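PDB 6K4E: putative serine phosphatase, which probably removes phosphate from phosphorylated serine or threonine residues through a magnesium-bearing PP2C domain, in a signalling pathway that controls biofilm formation in Pseudomonas aeruginosa. Local coordinates for residues D238-Q243 / R255-M260; F250-R255 / A281-E286; R262-Q267 / E274-T279; S193-D198 / V202-G207. One frame throughout, in Å; residues are numbered along the deposited sequence.

Contact 1: D238-Q243 / R255-M260; sequences DGFLDQ and RRFADM. With MG (magnesium ion), chain H; MG (magnesium ion), chain F.
Leu241 sits on the Phe257 ring, its CD1 3.8 Å from the ring centroid and only 4° off the normal, a nearly ideal CH-pi contact over the face. CG and CD2 of Leu241 reach the CB end of the same side chain, CG coming 3.9 Å from Phe257 CG. With its CG anti to the backbone N (chi1 -172°), Phe257 points toward helix 238-242. The second aromatic, Phe240, meets Phe257 obliquely: the planes are at 60° and the centroids 5.8 Å apart.

The short, weakly bonded helix 238-242 follows strand 231-236 in the PP2C-type fold and carries a metal ligand near its start. Asp238 bridges two magnesium ions, OD1 to one at 2.3 Å and OD2 to the other at 2.2 Å, with water filling other positions; Asp112 and Asp291 join Asp238 on the OD1 magnesium. The apolar pair Phe240 and Leu241 thus follows closely on a metal-binding carboxylate, and Phe240 is buried, its CB directed toward helix 254-264.

Met260 supplies the remaining contact, mainly through its methyl. The chain bends at chi3 and brings CE to 3.7 Å from Phe240 CE1, while its SD lies obliquely to that ring in a Met-aromatic contact. Ile293 and Ile295 of strand 293-300 also touch Phe240, and Tyr195 turns edge-to-face with Phe257.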
# COMPACT_ATOMS: atom_id res chain seq x y z
N ASP B 238 -6.44 15.45 12.38
CA ASP B 238 -7.41 15.70 13.44
C ASP B 238 -7.12 14.99 14.80
O ASP B 238 -7.70 15.36 15.80
CB ASP B 238 -8.84 15.34 12.95
CG ASP B 238 -9.03 13.90 12.54
OD1 ASP B 238 -8.10 13.08 12.79
OD2 ASP B 238 -10.10 13.58 11.98
N GLY B 239 -6.31 13.94 14.79
CA GLY B 239 -6.05 13.11 15.97
C GLY B 239 -5.69 13.82 17.26
O GLY B 239 -6.24 13.50 18.31
N PHE B 240 -4.73 14.74 17.21
CA PHE B 240 -4.26 15.52 18.37
C PHE B 240 -5.41 16.43 18.86
O PHE B 240 -5.62 16.56 20.07
CB PHE B 240 -3.03 16.39 17.97
CG PHE B 240 -2.27 17.01 19.13
CD1 PHE B 240 -2.75 18.14 19.78
CD2 PHE B 240 -1.06 16.46 19.57
CE1 PHE B 240 -2.05 18.70 20.85
CE2 PHE B 240 -0.36 17.03 20.64
CZ PHE B 240 -0.85 18.15 21.26
N LEU B 241 -6.14 17.07 17.91
CA LEU B 241 -7.23 18.02 18.26
C LEU B 241 -8.45 17.29 18.73
O LEU B 241 -9.28 17.87 19.42
CB LEU B 241 -7.58 18.96 17.05
CG LEU B 241 -6.56 20.07 16.72
CD1 LEU B 241 -5.39 19.55 15.84
CD2 LEU B 241 -7.22 21.18 15.96
N ASP B 242 -8.57 16.01 18.39
CA ASP B 242 -9.70 15.19 18.80
C ASP B 242 -9.41 14.39 20.05
O ASP B 242 -10.31 13.76 20.58
CB ASP B 242 -10.16 14.26 17.65
CG ASP B 242 -10.80 14.97 16.47
OD1 ASP B 242 -11.09 16.19 16.59
OD2 ASP B 242 -11.04 14.30 15.44
N GLN B 243 -8.16 14.42 20.54
CA GLN B 243 -7.81 13.67 21.75
C GLN B 243 -8.67 14.06 22.93
O GLN B 243 -8.62 15.22 23.38
CB GLN B 243 -6.34 13.83 22.12
CG GLN B 243 -5.91 12.95 23.32
CD GLN B 243 -6.22 11.47 23.13
OE1 GLN B 243 -5.78 10.83 22.17
NE2 GLN B 243 -7.05 10.92 23.99
N ARG B 255 -9.30 25.69 19.76
CA ARG B 255 -8.94 26.82 20.62
C ARG B 255 -7.73 26.49 21.53
O ARG B 255 -6.78 27.29 21.55
CB ARG B 255 -10.14 27.39 21.42
CG ARG B 255 -11.21 27.97 20.49
CD ARG B 255 -12.61 28.06 21.11
NE ARG B 255 -13.66 28.12 20.07
CZ ARG B 255 -14.88 28.61 20.27
NH1 ARG B 255 -15.23 29.09 21.46
NH2 ARG B 255 -15.76 28.62 19.28
N ARG B 256 -7.72 25.31 22.22
CA ARG B 256 -6.55 24.92 23.04
C ARG B 256 -5.32 24.72 22.13
O ARG B 256 -4.22 25.06 22.53
CB ARG B 256 -6.77 23.64 23.86
CG ARG B 256 -7.74 23.76 25.03
CD ARG B 256 -7.83 22.43 25.76
NE ARG B 256 -8.79 22.47 26.86
CZ ARG B 256 -10.04 22.02 26.81
NH1 ARG B 256 -10.49 21.40 25.72
NH2 ARG B 256 -10.85 22.15 27.86
N PHE B 257 -5.54 24.25 20.88
CA PHE B 257 -4.47 24.00 19.91
C PHE B 257 -3.81 25.29 19.44
O PHE B 257 -2.57 25.38 19.50
CB PHE B 257 -4.97 23.14 18.75
CG PHE B 257 -3.92 22.66 17.79
CD1 PHE B 257 -3.04 21.63 18.16
CD2 PHE B 257 -3.81 23.20 16.52
CE1 PHE B 257 -2.05 21.19 17.28
CE2 PHE B 257 -2.82 22.75 15.63
CZ PHE B 257 -1.97 21.73 16.01
N ALA B 258 -4.62 26.30 18.99
CA ALA B 258 -4.12 27.61 18.54
C ALA B 258 -3.34 28.33 19.67
O ALA B 258 -2.29 28.92 19.40
CB ALA B 258 -5.27 28.48 18.07
N ASP B 259 -3.84 28.27 20.92
CA ASP B 259 -3.17 28.85 22.07
C ASP B 259 -1.84 28.19 22.35
O ASP B 259 -0.85 28.89 22.57
CB ASP B 259 -4.06 28.83 23.32
CG ASP B 259 -5.23 29.79 23.30
OD1 ASP B 259 -5.32 30.61 22.35
OD2 ASP B 259 -6.07 29.71 24.22
N MET B 260 -1.80 26.84 22.31
CA MET B 260 -0.58 26.04 22.49
C MET B 260 0.49 26.46 21.45
O MET B 260 1.64 26.71 21.83
CB MET B 260 -0.89 24.54 22.35
CG MET B 260 0.31 23.63 22.63
SD MET B 260 -0.02 21.86 22.33
CE MET B 260 -0.24 21.86 20.47
MG MG H . -11.65 14.72 10.82
MG MG F . -7.75 10.86 12.12
O HOH W 1 -9.70 10.76 11.44
O HOH W 2 -5.53 11.12 12.55
O HOH W 3 -7.86 8.80 11.69
O HOH W 4 -12.90 13.04 11.74
O HOH W 5 -11.81 12.96 9.28

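Contact 2: F250-R255 / A281-E286; sequences FGFGSR and AEYQGE
The loop that leads from the short strand 250-251 into helix 254-264 meets the C-terminal end of helix 269-284 through one tyrosine. Tyr283 does all the reaching from the helix side. Its CG stands anti to the backbone N (chi1 -174°), carrying the ring out across the loop, where Phe252 presses an edge onto its face: Phe252 CD1 is 3.7 Å from Tyr283 CD2, offset toward the rim. The planes are at 85° and the centroids 5.3 Å apart, a T-shaped pair. The hydroxyl goes further, to the backbone, where Tyr283 OH donates to Phe250 O at 2.8 Å. It comes from above the carbonyl plane, 58° out of it, and so misses the lone-pair directions. Tyr283 OH also passes 3.5 Å from Gly251 O, a close approach without a bond. One side chain therefore holds the loop twice, by ring and by hydroxyl.

Beyond the pair, Phe252 is packed against Phe257 and Met260 of helix 254-264 and takes Phe240 edge-to-face. Its backbone is hydrogen-bonded to Gln243, just after helix 238-242, while Tyr283 ties the loop to helix 269-284.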
# COMPACT_ATOMS: atom_id res chain seq x y z
N PHE B 250 -13.66 16.12 26.97
CA PHE B 250 -13.80 16.83 25.70
C PHE B 250 -12.52 16.65 24.91
O PHE B 250 -11.44 16.47 25.50
CB PHE B 250 -13.94 18.35 25.95
CG PHE B 250 -15.20 18.85 26.60
CD1 PHE B 250 -16.41 18.18 26.43
CD2 PHE B 250 -15.18 19.95 27.45
CE1 PHE B 250 -17.57 18.60 27.10
CE2 PHE B 250 -16.34 20.38 28.10
CZ PHE B 250 -17.52 19.69 27.94
N GLY B 251 -12.63 16.78 23.59
CA GLY B 251 -11.45 16.72 22.72
C GLY B 251 -10.62 17.96 22.96
O GLY B 251 -11.17 19.00 23.35
N PHE B 252 -9.29 17.86 22.82
CA PHE B 252 -8.39 19.00 23.01
C PHE B 252 -8.97 20.25 22.32
O PHE B 252 -9.26 21.21 23.01
CB PHE B 252 -7.00 18.63 22.47
CG PHE B 252 -5.89 19.55 22.89
CD1 PHE B 252 -5.35 19.47 24.18
CD2 PHE B 252 -5.33 20.45 21.99
CE1 PHE B 252 -4.29 20.30 24.55
CE2 PHE B 252 -4.26 21.28 22.37
CZ PHE B 252 -3.76 21.20 23.65
N GLY B 253 -9.25 20.15 21.02
CA GLY B 253 -9.90 21.19 20.23
C GLY B 253 -8.99 22.24 19.62
O GLY B 253 -7.81 22.34 19.98
N SER B 254 -9.58 23.01 18.67
CA SER B 254 -8.96 24.10 17.89
C SER B 254 -8.50 25.27 18.75
O SER B 254 -7.44 25.82 18.45
CB SER B 254 -9.91 24.64 16.82
OG SER B 254 -10.35 23.67 15.87
N ARG B 255 -9.30 25.69 19.76
CA ARG B 255 -8.94 26.82 20.62
C ARG B 255 -7.73 26.49 21.53
O ARG B 255 -6.78 27.29 21.55
CB ARG B 255 -10.14 27.39 21.42
CG ARG B 255 -11.21 27.97 20.49
CD ARG B 255 -12.61 28.06 21.11
NE ARG B 255 -13.66 28.12 20.07
CZ ARG B 255 -14.88 28.61 20.27
NH1 ARG B 255 -15.23 29.09 21.46
NH2 ARG B 255 -15.76 28.62 19.28
N ALA B 281 -0.14 14.57 26.88
CA ALA B 281 -0.03 13.53 27.90
C ALA B 281 -0.74 13.98 29.18
O ALA B 281 -1.52 13.22 29.76
CB ALA B 281 1.42 13.19 28.17
N GLU B 282 -0.54 15.24 29.55
CA GLU B 282 -1.15 15.86 30.72
C GLU B 282 -2.66 15.96 30.58
O GLU B 282 -3.36 15.55 31.50
CB GLU B 282 -0.51 17.23 31.01
CG GLU B 282 -1.18 18.02 32.14
CD GLU B 282 -0.33 18.62 33.24
OE1 GLU B 282 -0.89 19.43 34.01
OE2 GLU B 282 0.87 18.29 33.34
N TYR B 283 -3.15 16.48 29.42
CA TYR B 283 -4.56 16.66 29.10
C TYR B 283 -5.28 15.34 29.09
O TYR B 283 -6.28 15.19 29.76
CB TYR B 283 -4.71 17.40 27.75
CG TYR B 283 -6.16 17.75 27.45
CD1 TYR B 283 -6.82 18.75 28.16
CD2 TYR B 283 -6.87 17.05 26.48
CE1 TYR B 283 -8.16 19.04 27.92
CE2 TYR B 283 -8.21 17.34 26.22
CZ TYR B 283 -8.86 18.33 26.95
OH TYR B 283 -10.17 18.63 26.71
N GLN B 284 -4.75 14.38 28.36
CA GLN B 284 -5.27 13.02 28.18
C GLN B 284 -5.44 12.24 29.48
O GLN B 284 -6.51 11.67 29.70
CB GLN B 284 -4.37 12.29 27.20
CG GLN B 284 -4.89 10.95 26.74
CD GLN B 284 -3.94 10.32 25.78
OE1 GLN B 284 -3.15 10.99 25.10
NE2 GLN B 284 -3.97 9.00 25.70
N GLY B 285 -4.42 12.24 30.34
CA GLY B 285 -4.47 11.52 31.60
C GLY B 285 -4.68 10.03 31.39
O GLY B 285 -3.92 9.40 30.65
N GLU B 286 -5.75 9.49 31.95
CA GLU B 286 -6.11 8.08 31.85
C GLU B 286 -6.90 7.72 30.57
O GLU B 286 -7.16 6.55 30.35
CB GLU B 286 -6.87 7.63 33.11
CG GLU B 286 -6.09 6.63 33.93
CD GLU B 286 -5.02 7.23 34.82
OE1 GLU B 286 -5.26 7.27 36.05
OE2 GLU B 286 -3.94 7.62 34.31

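Contact 3: R262-Q267 / E274-T279; sequences RDHARQ and EAFVAT
His264 and Phe276 make the tight part of this contact, where the end of helix 254-264 faces helix 269-284. Phe276 points an edge at the imidazole face in an offset edge-to-face pair, planes at 86° and centroids 5.5 Å apart. CE1 does most of the touching: Phe276 CE1 lies 3.6 Å from both His264 CB and His264 ND1. Further round the imidazole, the methyl of Ala275 approaches obliquely, its CB 3.5 Å from His264 NE2. His264 is put there by chi1 -64°, with CG beside the backbone N, and its ND1 is hydrogen-bonded to Met260 O one turn back in its own helix, which fixes the ring's rotation.

The outer side is looser. Asp263 turns its carboxylate away to an intrahelical salt bridge with Arg262, NH2 to OD1 at 3.4 Å, and Arg266 and Gln267 lie exposed in the type I turn that leaves the helix. The side chain of Thr279 stays beyond contact distance of 262-267; its OG1 donates to Ala275 O at 2.7 Å, from the face opposite that used by Thr279 N.

No hydrogen bond crosses between the two segments. His264 ND1 and Thr279 OG1 are each held within their own helix, so what joins the two is van der Waals and aromatic contact around one histidine.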
# COMPACT_ATOMS: atom_id res chain seq x y z
N ARG B 262 0.67 29.35 19.56
CA ARG B 262 1.09 30.73 19.83
C ARG B 262 2.06 30.77 21.00
O ARG B 262 3.09 31.44 20.92
CB ARG B 262 -0.12 31.61 20.16
CG ARG B 262 0.24 33.09 20.40
CD ARG B 262 -0.89 33.88 21.07
NE ARG B 262 -1.19 33.35 22.40
CZ ARG B 262 -2.31 32.72 22.74
NH1 ARG B 262 -3.30 32.57 21.85
NH2 ARG B 262 -2.48 32.26 23.97
N ASP B 263 1.74 30.05 22.06
CA ASP B 263 2.59 29.99 23.25
C ASP B 263 4.00 29.46 22.98
O ASP B 263 4.93 29.89 23.63
CB ASP B 263 1.92 29.16 24.35
CG ASP B 263 1.34 30.02 25.43
OD1 ASP B 263 0.24 30.59 25.21
OD2 ASP B 263 2.01 30.19 26.47
N HIS B 264 4.15 28.51 22.03
CA HIS B 264 5.46 27.88 21.79
C HIS B 264 6.16 28.27 20.49
O HIS B 264 7.35 28.04 20.39
CB HIS B 264 5.30 26.34 21.88
CG HIS B 264 4.89 25.88 23.26
ND1 HIS B 264 3.54 25.75 23.62
CD2 HIS B 264 5.66 25.62 24.35
CE1 HIS B 264 3.55 25.36 24.89
NE2 HIS B 264 4.79 25.27 25.38
N ALA B 265 5.44 28.91 19.53
CA ALA B 265 5.88 29.25 18.16
C ALA B 265 7.28 29.83 18.01
O ALA B 265 7.98 29.50 17.05
CB ALA B 265 4.88 30.18 17.48
N ARG B 266 7.69 30.70 18.91
CA ARG B 266 9.01 31.33 18.85
C ARG B 266 10.12 30.44 19.43
O ARG B 266 11.28 30.74 19.22
CB ARG B 266 8.98 32.73 19.51
CG ARG B 266 9.52 33.83 18.60
CD ARG B 266 9.37 35.25 19.14
NE ARG B 266 7.98 35.73 19.06
CZ ARG B 266 7.61 37.01 19.09
NH1 ARG B 266 8.52 37.98 19.17
NH2 ARG B 266 6.32 37.34 19.02
N GLN B 267 9.78 29.34 20.11
CA GLN B 267 10.75 28.44 20.76
C GLN B 267 11.46 27.48 19.78
O GLN B 267 10.88 27.13 18.74
CB GLN B 267 10.05 27.62 21.86
CG GLN B 267 9.44 28.44 23.04
CD GLN B 267 10.40 29.43 23.60
OE1 GLN B 267 11.34 29.11 24.33
NE2 GLN B 267 10.22 30.66 23.20
N GLU B 274 8.61 18.47 22.30
CA GLU B 274 8.54 17.96 23.67
C GLU B 274 7.37 18.56 24.45
O GLU B 274 6.63 17.81 25.09
CB GLU B 274 9.85 18.22 24.44
CG GLU B 274 10.00 17.44 25.75
CD GLU B 274 9.55 18.07 27.06
OE1 GLU B 274 9.18 19.27 27.07
OE2 GLU B 274 9.59 17.37 28.10
N ALA B 275 7.21 19.91 24.40
CA ALA B 275 6.12 20.59 25.09
C ALA B 275 4.76 20.13 24.60
O ALA B 275 3.88 19.97 25.44
CB ALA B 275 6.24 22.10 24.99
N PHE B 276 4.60 19.91 23.28
CA PHE B 276 3.34 19.49 22.69
C PHE B 276 2.97 18.07 23.16
O PHE B 276 1.83 17.85 23.57
CB PHE B 276 3.37 19.62 21.17
CG PHE B 276 3.45 21.01 20.57
CD1 PHE B 276 3.46 22.15 21.39
CD2 PHE B 276 3.40 21.20 19.19
CE1 PHE B 276 3.48 23.44 20.83
CE2 PHE B 276 3.45 22.48 18.63
CZ PHE B 276 3.50 23.59 19.45
N VAL B 277 3.96 17.14 23.18
CA VAL B 277 3.78 15.77 23.68
C VAL B 277 3.40 15.80 25.18
O VAL B 277 2.40 15.18 25.57
CB VAL B 277 5.02 14.86 23.40
CG1 VAL B 277 5.00 13.58 24.23
CG2 VAL B 277 5.12 14.53 21.92
N ALA B 278 4.17 16.53 26.00
CA ALA B 278 3.86 16.68 27.43
C ALA B 278 2.48 17.37 27.70
O ALA B 278 1.81 17.01 28.66
CB ALA B 278 4.98 17.42 28.14
N THR B 279 2.05 18.32 26.83
CA THR B 279 0.75 19.02 26.93
C THR B 279 -0.42 18.05 26.68
O THR B 279 -1.42 18.11 27.38
CB THR B 279 0.71 20.27 26.01
OG1 THR B 279 1.70 21.20 26.47
CG2 THR B 279 -0.66 20.97 25.98

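Contact 4: S193-D198 / V202-G207; sequences SLYASD and VQELKG
Glu204 lies alongside Tyr195, both side chains pointing the same way from a non-hydrogen-bonded pair of the antiparallel hairpin 194-197/202-205. From the backbone outward, Glu204 CB is 3.9 Å from Tyr195 CE1. CG, anti to the backbone N (chi1 -173°), comes over the ring face, 3.9 Å from its centroid, as a CH-pi contact, and also touches Ser193 CB. Because the chain stays extended, the carboxylate continues along the ring, its plane 13° from that of Tyr195 and stacked on it, with CD 3.5 Å from Tyr195 OH. At the tip, OE2 accepts a hydrogen bond from Ser193 OG at 2.8 Å on its anti lone pair. A water bonded to Tyr195 OH also donates weakly to OE2.

Val202 completes this face, CG1 against the edge of the Tyr195 ring and CG2 near Ser197 OG, whose hydroxyl is bonded to Glu201 O in the hairpin turn. On the face of Leu194, Ala196, Gln203 and Leu205, Leu194 CD2 packs against Leu205 CD1 at 3.9 Å. The backbone is zipped by two reciprocal pairs, Leu194 with Leu205 and Ala196 with Gln203; Gln203 N to Ala196 O is almost straight, at 174°.

The hairpin thus ends one sheet, with Leu194 turned to strand 184-190 and Leu205 to strands 184-190 and 223-226 of the other, as in the PP2C beta sandwich. On the helix-side face, Ser193 and water would help the carboxylate keep its charge beside an aromatic ring.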
# COMPACT_ATOMS: atom_id res chain seq x y z
N SER B 193 -5.82 21.79 7.82
CA SER B 193 -5.46 23.20 7.86
C SER B 193 -3.97 23.38 8.03
O SER B 193 -3.29 22.52 8.60
CB SER B 193 -6.14 23.89 9.04
OG SER B 193 -7.55 23.71 9.04
N LEU B 194 -3.48 24.53 7.58
CA LEU B 194 -2.12 24.95 7.84
C LEU B 194 -2.21 26.05 8.91
O LEU B 194 -2.89 27.04 8.71
CB LEU B 194 -1.39 25.45 6.59
CG LEU B 194 0.02 26.03 6.82
CD1 LEU B 194 1.03 24.96 7.13
CD2 LEU B 194 0.46 26.78 5.64
N TYR B 195 -1.57 25.83 10.06
CA TYR B 195 -1.52 26.78 11.13
C TYR B 195 -0.15 27.47 11.01
O TYR B 195 0.82 26.83 10.64
CB TYR B 195 -1.63 26.05 12.46
CG TYR B 195 -3.05 25.76 12.90
CD1 TYR B 195 -3.79 26.71 13.61
CD2 TYR B 195 -3.64 24.52 12.66
CE1 TYR B 195 -5.09 26.44 14.02
CE2 TYR B 195 -4.94 24.24 13.07
CZ TYR B 195 -5.66 25.21 13.76
OH TYR B 195 -6.93 24.96 14.23
N ALA B 196 -0.09 28.78 11.26
CA ALA B 196 1.15 29.57 11.21
C ALA B 196 1.14 30.49 12.39
O ALA B 196 0.09 31.06 12.71
CB ALA B 196 1.22 30.40 9.94
N SER B 197 2.29 30.65 13.05
CA SER B 197 2.39 31.52 14.21
C SER B 197 3.79 32.14 14.36
O SER B 197 4.80 31.49 14.09
CB SER B 197 1.97 30.79 15.48
OG SER B 197 1.91 31.74 16.52
N ASP B 198 3.83 33.40 14.81
CA ASP B 198 5.09 34.09 15.08
C ASP B 198 5.29 34.26 16.60
O ASP B 198 6.23 34.94 17.03
CB ASP B 198 5.15 35.43 14.33
CG ASP B 198 4.11 36.47 14.76
OD1 ASP B 198 3.13 36.10 15.43
OD2 ASP B 198 4.27 37.65 14.39
N VAL B 202 -1.77 33.93 15.43
CA VAL B 202 -2.01 32.55 14.97
C VAL B 202 -2.91 32.70 13.73
O VAL B 202 -3.98 33.30 13.83
CB VAL B 202 -2.63 31.57 16.02
CG1 VAL B 202 -2.78 30.16 15.46
CG2 VAL B 202 -1.80 31.51 17.28
N GLN B 203 -2.46 32.20 12.58
CA GLN B 203 -3.23 32.17 11.33
C GLN B 203 -3.56 30.74 11.04
O GLN B 203 -2.74 29.86 11.29
CB GLN B 203 -2.43 32.69 10.13
CG GLN B 203 -1.89 34.10 10.26
CD GLN B 203 -1.44 34.68 8.94
OE1 GLN B 203 -1.50 35.89 8.73
NE2 GLN B 203 -0.95 33.83 8.02
N GLU B 204 -4.75 30.51 10.51
CA GLU B 204 -5.17 29.18 10.10
C GLU B 204 -5.61 29.30 8.63
O GLU B 204 -6.56 30.03 8.33
CB GLU B 204 -6.31 28.66 10.99
CG GLU B 204 -6.69 27.21 10.70
CD GLU B 204 -7.96 26.67 11.33
OE1 GLU B 204 -8.58 27.37 12.17
OE2 GLU B 204 -8.33 25.52 11.01
N LEU B 205 -4.86 28.65 7.71
CA LEU B 205 -5.20 28.59 6.30
C LEU B 205 -6.06 27.33 6.21
O LEU B 205 -5.54 26.22 6.24
CB LEU B 205 -3.93 28.47 5.43
CG LEU B 205 -2.92 29.66 5.33
CD1 LEU B 205 -1.96 29.48 4.17
CD2 LEU B 205 -3.59 31.04 5.36
N LYS B 206 -7.40 27.49 6.21
CA LYS B 206 -8.33 26.35 6.19
C LYS B 206 -8.31 25.59 4.89
O LYS B 206 -8.20 26.19 3.82
CB LYS B 206 -9.76 26.78 6.54
CG LYS B 206 -9.93 27.30 7.96
CD LYS B 206 -11.16 28.20 8.09
CE LYS B 206 -11.15 29.03 9.36
NZ LYS B 206 -10.25 30.21 9.26
N GLY B 207 -8.39 24.27 5.00
CA GLY B 207 -8.46 23.38 3.85
C GLY B 207 -9.91 23.22 3.44
O GLY B 207 -10.81 23.65 4.18
O HOH W 6 -8.25 22.93 13.20

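Overall arrangement
From the N terminus, contact 4 comes first, closing the tight hairpin 194-197/202-205 at the edge of one sheet. It is complete before contact 1 opens at 238-243. Contact 1 closes at 255-260, but by then contact 2 has begun at 250-255, so the two cross, sharing Arg255 and joined by a backbone bond between Leu241 and Gly253. Contact 3 links helices 254-264 and 269-284 and is nested inside the longer loop that contact 2 closes at 281-286. Helix 254-264 runs through contacts 1 to 3 and lies against the hairpin of contact 4, tying that sheet edge to helix 269-284 and the short helix that carries the metal ligand Asp238.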